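Local coordinates for glycerol dehydratase (Clostridium butyricum, PDB 1R9D), which probably dehydrates glycerol to 3-hydroxypropionaldehyde without vitamin B12, as a lyase of the glycyl radical enzyme family, at residues 563-568 with 606-611; 489-494 with 617-622. All coordinates share one frame; numbering follows the deposited sequence.

Interaction 1 of 2, residues 563-568 with 606-611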
ATOM      1  N   VAL A 563     -44.876 -11.506 -19.778  1.00 29.14           N
ATOM      2  CA  VAL A 563     -44.756 -10.334 -20.637  1.00 29.49           C
ATOM      3  C   VAL A 563     -44.827 -10.752 -22.106  1.00 31.25           C
ATOM      4  O   VAL A 563     -45.570 -10.166 -22.896  1.00 32.17           O
ATOM      5  CB  VAL A 563     -43.420  -9.583 -20.372  1.00 28.27           C
ATOM      6  CG1 VAL A 563     -43.169  -8.543 -21.451  1.00 27.55           C
ATOM      7  CG2 VAL A 563     -43.470  -8.913 -19.013  1.00 27.05           C
ATOM      8  N   LYS A 564     -44.063 -11.780 -22.461  1.00 31.30           N
ATOM      9  CA  LYS A 564     -44.029 -12.276 -23.831  1.00 32.35           C
ATOM     10  C   LYS A 564     -45.374 -12.793 -24.339  1.00 33.13           C
ATOM     11  O   LYS A 564     -45.775 -12.482 -25.461  1.00 33.29           O
ATOM     12  CB  LYS A 564     -42.989 -13.392 -23.964  1.00 31.94           C
ATOM     13  CG  LYS A 564     -42.937 -14.012 -25.354  1.00 34.03           C
ATOM     14  CD  LYS A 564     -41.969 -15.185 -25.413  1.00 36.30           C
ATOM     15  CE  LYS A 564     -42.053 -15.900 -26.753  1.00 38.45           C
ATOM     16  NZ  LYS A 564     -43.381 -16.565 -26.951  1.00 40.02           N
ATOM     17  N   LYS A 565     -46.061 -13.578 -23.515  1.00 33.13           N
ATOM     18  CA  LYS A 565     -47.349 -14.164 -23.892  1.00 34.49           C
ATOM     19  C   LYS A 565     -48.556 -13.241 -23.796  1.00 34.29           C
ATOM     20  O   LYS A 565     -49.285 -13.050 -24.772  1.00 34.78           O
ATOM     21  CB  LYS A 565     -47.641 -15.401 -23.042  1.00 35.06           C
ATOM     22  CG  LYS A 565     -46.741 -16.591 -23.310  1.00 38.07           C
ATOM     23  CD  LYS A 565     -47.154 -17.776 -22.443  1.00 39.47           C
ATOM     24  CE  LYS A 565     -48.584 -18.230 -22.737  1.00 40.59           C
ATOM     25  NZ  LYS A 565     -48.704 -18.935 -24.048  1.00 41.10           N
ATOM     26  N   ILE A 566     -48.777 -12.689 -22.609  1.00 34.03           N
ATOM     27  CA  ILE A 566     -49.921 -11.821 -22.368  1.00 34.12           C
ATOM     28  C   ILE A 566     -49.867 -10.479 -23.086  1.00 34.39           C
ATOM     29  O   ILE A 566     -50.893  -9.972 -23.536  1.00 34.73           O
ATOM     30  CB  ILE A 566     -50.104 -11.563 -20.853  1.00 34.52           C
ATOM     31  CG1 ILE A 566     -50.190 -12.896 -20.101  1.00 34.93           C
ATOM     32  CG2 ILE A 566     -51.365 -10.747 -20.609  1.00 34.86           C
ATOM     33  CD1 ILE A 566     -51.313 -13.801 -20.568  1.00 36.26           C
ATOM     34  N   VAL A 567     -48.676  -9.901 -23.206  1.00 34.11           N
ATOM     35  CA  VAL A 567     -48.540  -8.605 -23.855  1.00 34.23           C
ATOM     36  C   VAL A 567     -48.182  -8.635 -25.338  1.00 35.54           C
ATOM     37  O   VAL A 567     -48.919  -8.100 -26.166  1.00 35.72           O
ATOM     38  CB  VAL A 567     -47.498  -7.727 -23.126  1.00 34.57           C
ATOM     39  CG1 VAL A 567     -47.376  -6.379 -23.816  1.00 34.37           C
ATOM     40  CG2 VAL A 567     -47.904  -7.534 -21.674  1.00 33.58           C
ATOM     41  N   PHE A 568     -47.061  -9.259 -25.686  1.00 35.76           N
ATOM     42  CA  PHE A 568     -46.640  -9.276 -27.081  1.00 36.78           C
ATOM     43  C   PHE A 568     -47.209 -10.352 -27.999  1.00 37.67           C
ATOM     44  O   PHE A 568     -47.404 -10.097 -29.184  1.00 37.80           O
ATOM     45  CB  PHE A 568     -45.109  -9.291 -27.164  1.00 36.60           C
ATOM     46  CG  PHE A 568     -44.465  -8.081 -26.548  1.00 36.85           C
ATOM     47  CD1 PHE A 568     -43.894  -8.148 -25.282  1.00 36.55           C
ATOM     48  CD2 PHE A 568     -44.467  -6.861 -27.219  1.00 36.70           C
ATOM     49  CE1 PHE A 568     -43.332  -7.015 -24.690  1.00 36.68           C
ATOM     50  CE2 PHE A 568     -43.910  -5.725 -26.638  1.00 37.28           C
ATOM     51  CZ  PHE A 568     -43.342  -5.802 -25.369  1.00 37.43           C
ATOM     52  N   ILE A 606     -42.613 -27.170 -18.248  1.00 27.38           N
ATOM     53  CA  ILE A 606     -43.171 -26.502 -19.428  1.00 28.48           C
ATOM     54  C   ILE A 606     -42.020 -25.731 -20.071  1.00 29.32           C
ATOM     55  O   ILE A 606     -41.560 -24.732 -19.517  1.00 29.33           O
ATOM     56  CB  ILE A 606     -44.270 -25.480 -19.045  1.00 29.64           C
ATOM     57  CG1 ILE A 606     -45.432 -26.180 -18.339  1.00 30.56           C
ATOM     58  CG2 ILE A 606     -44.769 -24.756 -20.293  1.00 30.44           C
ATOM     59  CD1 ILE A 606     -46.509 -25.216 -17.859  1.00 31.59           C
ATOM     60  N   ASP A 607     -41.560 -26.180 -21.238  1.00 29.29           N
ATOM     61  CA  ASP A 607     -40.430 -25.523 -21.899  1.00 30.33           C
ATOM     62  C   ASP A 607     -40.560 -24.029 -22.164  1.00 29.96           C
ATOM     63  O   ASP A 607     -39.583 -23.287 -22.027  1.00 28.73           O
ATOM     64  CB  ASP A 607     -40.097 -26.218 -23.223  1.00 31.73           C
ATOM     65  CG  ASP A 607     -39.445 -27.572 -23.028  1.00 34.53           C
ATOM     66  OD1 ASP A 607     -38.795 -27.786 -21.981  1.00 35.25           O
ATOM     67  OD2 ASP A 607     -39.566 -28.421 -23.937  1.00 36.05           O
ATOM     68  N   GLU A 608     -41.750 -23.584 -22.551  1.00 30.30           N
ATOM     69  CA  GLU A 608     -41.961 -22.174 -22.856  1.00 31.41           C
ATOM     70  C   GLU A 608     -41.482 -21.245 -21.744  1.00 30.23           C
ATOM     71  O   GLU A 608     -40.807 -20.249 -22.008  1.00 30.34           O
ATOM     72  CB  GLU A 608     -43.438 -21.908 -23.158  1.00 34.31           C
ATOM     73  CG  GLU A 608     -43.743 -20.451 -23.465  1.00 38.76           C
ATOM     74  CD  GLU A 608     -45.149 -20.251 -23.996  1.00 41.75           C
ATOM     75  OE1 GLU A 608     -46.105 -20.725 -23.346  1.00 44.12           O
ATOM     76  OE2 GLU A 608     -45.296 -19.615 -25.063  1.00 43.96           O
ATOM     77  N   VAL A 609     -41.832 -21.561 -20.503  1.00 28.31           N
ATOM     78  CA  VAL A 609     -41.407 -20.716 -19.398  1.00 26.73           C
ATOM     79  C   VAL A 609     -40.039 -21.141 -18.858  1.00 25.60           C
ATOM     80  O   VAL A 609     -39.212 -20.293 -18.532  1.00 25.78           O
ATOM     81  CB  VAL A 609     -42.461 -20.693 -18.257  1.00 26.00           C
ATOM     82  CG1 VAL A 609     -42.773 -22.109 -17.784  1.00 24.03           C
ATOM     83  CG2 VAL A 609     -41.958 -19.826 -17.103  1.00 25.80           C
ATOM     84  N   ASP A 610     -39.790 -22.443 -18.782  1.00 24.89           N
ATOM     85  CA  ASP A 610     -38.508 -22.922 -18.278  1.00 25.30           C
ATOM     86  C   ASP A 610     -37.326 -22.333 -19.062  1.00 25.60           C
ATOM     87  O   ASP A 610     -36.309 -21.971 -18.471  1.00 23.93           O
ATOM     88  CB  ASP A 610     -38.450 -24.453 -18.314  1.00 24.45           C
ATOM     89  CG  ASP A 610     -39.438 -25.102 -17.357  1.00 24.47           C
ATOM     90  OD1 ASP A 610     -40.102 -24.366 -16.596  1.00 24.24           O
ATOM     91  OD2 ASP A 610     -39.546 -26.345 -17.367  1.00 25.38           O
ATOM     92  N   ASN A 611     -37.455 -22.226 -20.383  1.00 25.83           N
ATOM     93  CA  ASN A 611     -36.368 -21.663 -21.181  1.00 26.65           C
ATOM     94  C   ASN A 611     -36.166 -20.164 -20.966  1.00 26.34           C
ATOM     95  O   ASN A 611     -35.082 -19.636 -21.226  1.00 24.89           O
ATOM     96  CB  ASN A 611     -36.576 -21.951 -22.670  1.00 29.40           C
ATOM     97  CG  ASN A 611     -36.371 -23.413 -23.005  1.00 32.00           C
ATOM     98  OD1 ASN A 611     -35.520 -24.078 -22.413  1.00 33.83           O
ATOM     99  ND2 ASN A 611     -37.140 -23.920 -23.964  1.00 33.88           N
TER

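Interaction 2 of 2, residues 489-494 with 617-622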
ATOM      1  N   LYS A 489     -33.823  -6.675 -24.788  1.00 30.97           N
ATOM      2  CA  LYS A 489     -32.669  -5.810 -25.017  1.00 31.88           C
ATOM      3  C   LYS A 489     -32.561  -4.776 -23.907  1.00 31.00           C
ATOM      4  O   LYS A 489     -31.461  -4.452 -23.452  1.00 30.58           O
ATOM      5  CB  LYS A 489     -32.777  -5.106 -26.371  1.00 33.99           C
ATOM      6  CG  LYS A 489     -32.632  -6.048 -27.542  1.00 38.78           C
ATOM      7  CD  LYS A 489     -32.588  -5.310 -28.869  1.00 42.15           C
ATOM      8  CE  LYS A 489     -32.397  -6.287 -30.021  1.00 43.94           C
ATOM      9  NZ  LYS A 489     -32.413  -5.597 -31.342  1.00 46.71           N
ATOM     10  N   ALA A 490     -33.707  -4.261 -23.472  1.00 29.48           N
ATOM     11  CA  ALA A 490     -33.741  -3.275 -22.400  1.00 29.13           C
ATOM     12  C   ALA A 490     -33.353  -3.956 -21.086  1.00 28.12           C
ATOM     13  O   ALA A 490     -32.650  -3.379 -20.259  1.00 27.74           O
ATOM     14  CB  ALA A 490     -35.134  -2.670 -22.290  1.00 29.53           C
ATOM     15  N   TYR A 491     -33.833  -5.183 -20.905  1.00 27.46           N
ATOM     16  CA  TYR A 491     -33.543  -5.985 -19.719  1.00 26.32           C
ATOM     17  C   TYR A 491     -32.028  -6.160 -19.613  1.00 26.41           C
ATOM     18  O   TYR A 491     -31.438  -5.971 -18.545  1.00 25.19           O
ATOM     19  CB  TYR A 491     -34.232  -7.345 -19.857  1.00 26.22           C
ATOM     20  CG  TYR A 491     -33.875  -8.390 -18.815  1.00 25.56           C
ATOM     21  CD1 TYR A 491     -34.301  -8.270 -17.494  1.00 27.04           C
ATOM     22  CD2 TYR A 491     -33.150  -9.525 -19.171  1.00 25.98           C
ATOM     23  CE1 TYR A 491     -34.017  -9.265 -16.551  1.00 26.69           C
ATOM     24  CE2 TYR A 491     -32.862 -10.522 -18.242  1.00 26.23           C
ATOM     25  CZ  TYR A 491     -33.297 -10.386 -16.937  1.00 26.57           C
ATOM     26  OH  TYR A 491     -33.022 -11.383 -16.027  1.00 27.04           O
ATOM     27  N   LYS A 492     -31.401  -6.515 -20.731  1.00 26.18           N
ATOM     28  CA  LYS A 492     -29.955  -6.706 -20.762  1.00 27.16           C
ATOM     29  C   LYS A 492     -29.202  -5.410 -20.458  1.00 26.87           C
ATOM     30  O   LYS A 492     -28.159  -5.434 -19.801  1.00 26.96           O
ATOM     31  CB  LYS A 492     -29.528  -7.258 -22.126  1.00 28.27           C
ATOM     32  CG  LYS A 492     -28.023  -7.483 -22.285  1.00 31.21           C
ATOM     33  CD  LYS A 492     -27.742  -8.325 -23.522  1.00 32.59           C
ATOM     34  CE  LYS A 492     -26.258  -8.445 -23.822  1.00 35.71           C
ATOM     35  NZ  LYS A 492     -25.696  -7.198 -24.416  1.00 37.18           N
ATOM     36  N   ALA A 493     -29.734  -4.282 -20.924  1.00 26.71           N
ATOM     37  CA  ALA A 493     -29.101  -2.984 -20.692  1.00 26.79           C
ATOM     38  C   ALA A 493     -29.139  -2.594 -19.216  1.00 26.51           C
ATOM     39  O   ALA A 493     -28.177  -2.018 -18.692  1.00 25.26           O
ATOM     40  CB  ALA A 493     -29.777  -1.911 -21.536  1.00 27.06           C
ATOM     41  N   GLN A 494     -30.253  -2.883 -18.549  1.00 25.69           N
ATOM     42  CA  GLN A 494     -30.365  -2.578 -17.123  1.00 26.32           C
ATOM     43  C   GLN A 494     -29.419  -3.500 -16.348  1.00 25.66           C
ATOM     44  O   GLN A 494     -28.713  -3.064 -15.440  1.00 25.44           O
ATOM     45  CB  GLN A 494     -31.797  -2.800 -16.622  1.00 26.40           C
ATOM     46  CG  GLN A 494     -32.830  -1.797 -17.125  1.00 28.81           C
ATOM     47  CD  GLN A 494     -32.555  -0.367 -16.673  1.00 28.77           C
ATOM     48  OE1 GLN A 494     -32.093  -0.128 -15.553  1.00 29.60           O
ATOM     49  NE2 GLN A 494     -32.861   0.593 -17.540  1.00 28.99           N
ATOM     50  N   ALA A 617     -31.715 -15.891 -16.396  1.00 24.81           N
ATOM     51  CA  ALA A 617     -30.592 -16.072 -15.482  1.00 25.02           C
ATOM     52  C   ALA A 617     -29.268 -15.943 -16.224  1.00 24.91           C
ATOM     53  O   ALA A 617     -28.292 -15.430 -15.680  1.00 22.94           O
ATOM     54  CB  ALA A 617     -30.679 -17.432 -14.808  1.00 25.24           C
ATOM     55  N   LEU A 618     -29.238 -16.414 -17.470  1.00 24.08           N
ATOM     56  CA  LEU A 618     -28.028 -16.342 -18.279  1.00 24.28           C
ATOM     57  C   LEU A 618     -27.603 -14.917 -18.578  1.00 23.86           C
ATOM     58  O   LEU A 618     -26.413 -14.646 -18.726  1.00 24.29           O
ATOM     59  CB  LEU A 618     -28.212 -17.112 -19.592  1.00 24.82           C
ATOM     60  CG  LEU A 618     -27.913 -18.611 -19.498  1.00 25.69           C
ATOM     61  CD1 LEU A 618     -28.400 -19.333 -20.764  1.00 27.36           C
ATOM     62  CD2 LEU A 618     -26.409 -18.809 -19.308  1.00 25.84           C
ATOM     63  N   VAL A 619     -28.562 -14.000 -18.684  1.00 23.56           N
ATOM     64  CA  VAL A 619     -28.224 -12.607 -18.950  1.00 22.93           C
ATOM     65  C   VAL A 619     -27.383 -12.096 -17.777  1.00 23.96           C
ATOM     66  O   VAL A 619     -26.381 -11.407 -17.968  1.00 24.23           O
ATOM     67  CB  VAL A 619     -29.490 -11.745 -19.105  1.00 22.92           C
ATOM     68  CG1 VAL A 619     -29.121 -10.269 -19.196  1.00 24.21           C
ATOM     69  CG2 VAL A 619     -30.245 -12.180 -20.368  1.00 24.24           C
ATOM     70  N   TYR A 620     -27.801 -12.440 -16.562  1.00 22.55           N
ATOM     71  CA  TYR A 620     -27.061 -12.047 -15.364  1.00 22.14           C
ATOM     72  C   TYR A 620     -25.683 -12.721 -15.369  1.00 22.13           C
ATOM     73  O   TYR A 620     -24.652 -12.070 -15.194  1.00 22.54           O
ATOM     74  CB  TYR A 620     -27.825 -12.484 -14.114  1.00 22.04           C
ATOM     75  CG  TYR A 620     -27.015 -12.367 -12.841  1.00 22.11           C
ATOM     76  CD1 TYR A 620     -26.744 -11.120 -12.277  1.00 22.54           C
ATOM     77  CD2 TYR A 620     -26.494 -13.499 -12.223  1.00 21.60           C
ATOM     78  CE1 TYR A 620     -25.971 -11.002 -11.126  1.00 24.17           C
ATOM     79  CE2 TYR A 620     -25.711 -13.394 -11.063  1.00 23.21           C
ATOM     80  CZ  TYR A 620     -25.458 -12.140 -10.524  1.00 22.88           C
ATOM     81  OH  TYR A 620     -24.701 -12.018  -9.376  1.00 23.88           O
ATOM     82  N   CYS A 621     -25.674 -14.030 -15.583  1.00 22.55           N
ATOM     83  CA  CYS A 621     -24.428 -14.790 -15.575  1.00 23.96           C
ATOM     84  C   CYS A 621     -23.398 -14.308 -16.600  1.00 22.94           C
ATOM     85  O   CYS A 621     -22.207 -14.229 -16.292  1.00 22.47           O
ATOM     86  CB  CYS A 621     -24.724 -16.282 -15.772  1.00 23.99           C
ATOM     87  SG  CYS A 621     -25.636 -17.065 -14.380  1.00 31.72           S
ATOM     88  N   ARG A 622     -23.847 -13.977 -17.807  1.00 23.29           N
ATOM     89  CA  ARG A 622     -22.930 -13.507 -18.846  1.00 23.52           C
ATOM     90  C   ARG A 622     -22.309 -12.159 -18.493  1.00 23.82           C
ATOM     91  O   ARG A 622     -21.169 -11.882 -18.869  1.00 23.30           O
ATOM     92  CB  ARG A 622     -23.641 -13.400 -20.197  1.00 24.45           C
ATOM     93  CG  ARG A 622     -24.154 -14.721 -20.746  1.00 26.79           C
ATOM     94  CD  ARG A 622     -24.874 -14.500 -22.068  1.00 29.27           C
ATOM     95  NE  ARG A 622     -25.565 -15.697 -22.539  1.00 32.33           N
ATOM     96  CZ  ARG A 622     -26.869 -15.747 -22.792  1.00 33.35           C
ATOM     97  NH1 ARG A 622     -27.625 -14.668 -22.618  1.00 32.74           N
ATOM     98  NH2 ARG A 622     -27.419 -16.875 -23.223  1.00 34.61           N
TER

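Interaction 1 of 2, residues 563-568 with 606-611
The Glu608 carboxylate carries the methylene chain of Lys565 over one of its faces: CD of Lys565 stands above the plane, 3.5 Å from CD of Glu608, and CG of the same lysine lies over that face too. The ammonium group sits lower, beside the two oxygens yet tilted out of their plane. The second flat group, the Phe568 ring, has Val567 CG1 over the centre of one face, 4.1 Å above the plane. The motif is a surface salt bridge between two helices of the pyruvate formate lyase-like fold, from the last turns of helix 553-569 to the first turn of helix 607-624. NZ of Lys565 reaches OE1 of Glu608 at 3.2 Å, a weak hydrogen bond within the salt bridge. Bends at chi3 (61°) and chi4 (73°) curl the lysine tip back, so that aliphatic carbons and charge meet the same carboxylate. Glu608 would also be placed favourably near the positive end of its helix. Lys564 adds a looser attraction, its NZ 4.1 Å from OE2 of Glu608; its stronger partner is Asp569. Glu608 also touches Val561, and Lys565 packs on Pro600. Helix 553-569 widens here into a pi-type turn, in which the Val563 carbonyl O accepts from both Val567 N (3.1 Å) and Phe568 N (3.3 Å).

Interaction 2 of 2, residues 489-494 with 617-622
Tyr491 and Val619 cross at an angle between helices 484-516 and 607-624, an apolar helix-helix contact within the pyruvate formate lyase-like fold. The tyrosine ring swings out with CG anti to the backbone N (chi1 171°), which brings CE2 close to the other helix although the side chain starts out alongside it. CE2 lies 3.7 Å from CB of Val619, and the valine meets the ring obliquely. Val619 points toward helix 484-516 and divides its branches: CG2 stays by the ring, 3.8 Å from CE2 of Tyr491, while CG1, trans to its own backbone N at 172°, approaches both the ring and the backbone of Lys492, whose CA is 4.0 Å from CG1 of Val619. Only the base of Lys492 takes part, for its chain, extended as far as CE and bent only at the last torsion, leads the ammonium away. The helices run close here, the CA atoms of Lys492 and Val619 6.4 Å apart, a spacing that the short valine side chain suits. No hydrogen bond joins the two ranges, but the Tyr491 hydroxyl bonds to the carbonyl O of Gly616, which fixes the far end of the ring. Around this pair, Ile456 of helix 453-461 packs on Tyr491, Met495 of helix 484-516 on Val619, and Tyr620 meets Phe451 of strand 449-452, with a weak hydrogen bond to Pro548 O of strand 543-551.

How the interactions relate
Both interactions use helix 607-624, one near its start and the other further along, and hold it to different partners: helix 553-569 in interaction 1, helix 484-516 in interaction 2. Their centres are about 17 Å apart and their nearest atoms about 7 Å, so they do not touch. Interaction 1 lies at the surface, its centre about 34 Å from the centre of the chain, and relies on charges carried by long side chains. Interaction 2 is buried, its centre about 26 Å from the centre of the chain, and relies on close apolar packing of a ring and a branched side chain. Along the chain, the first is nested within the loop that the second closes.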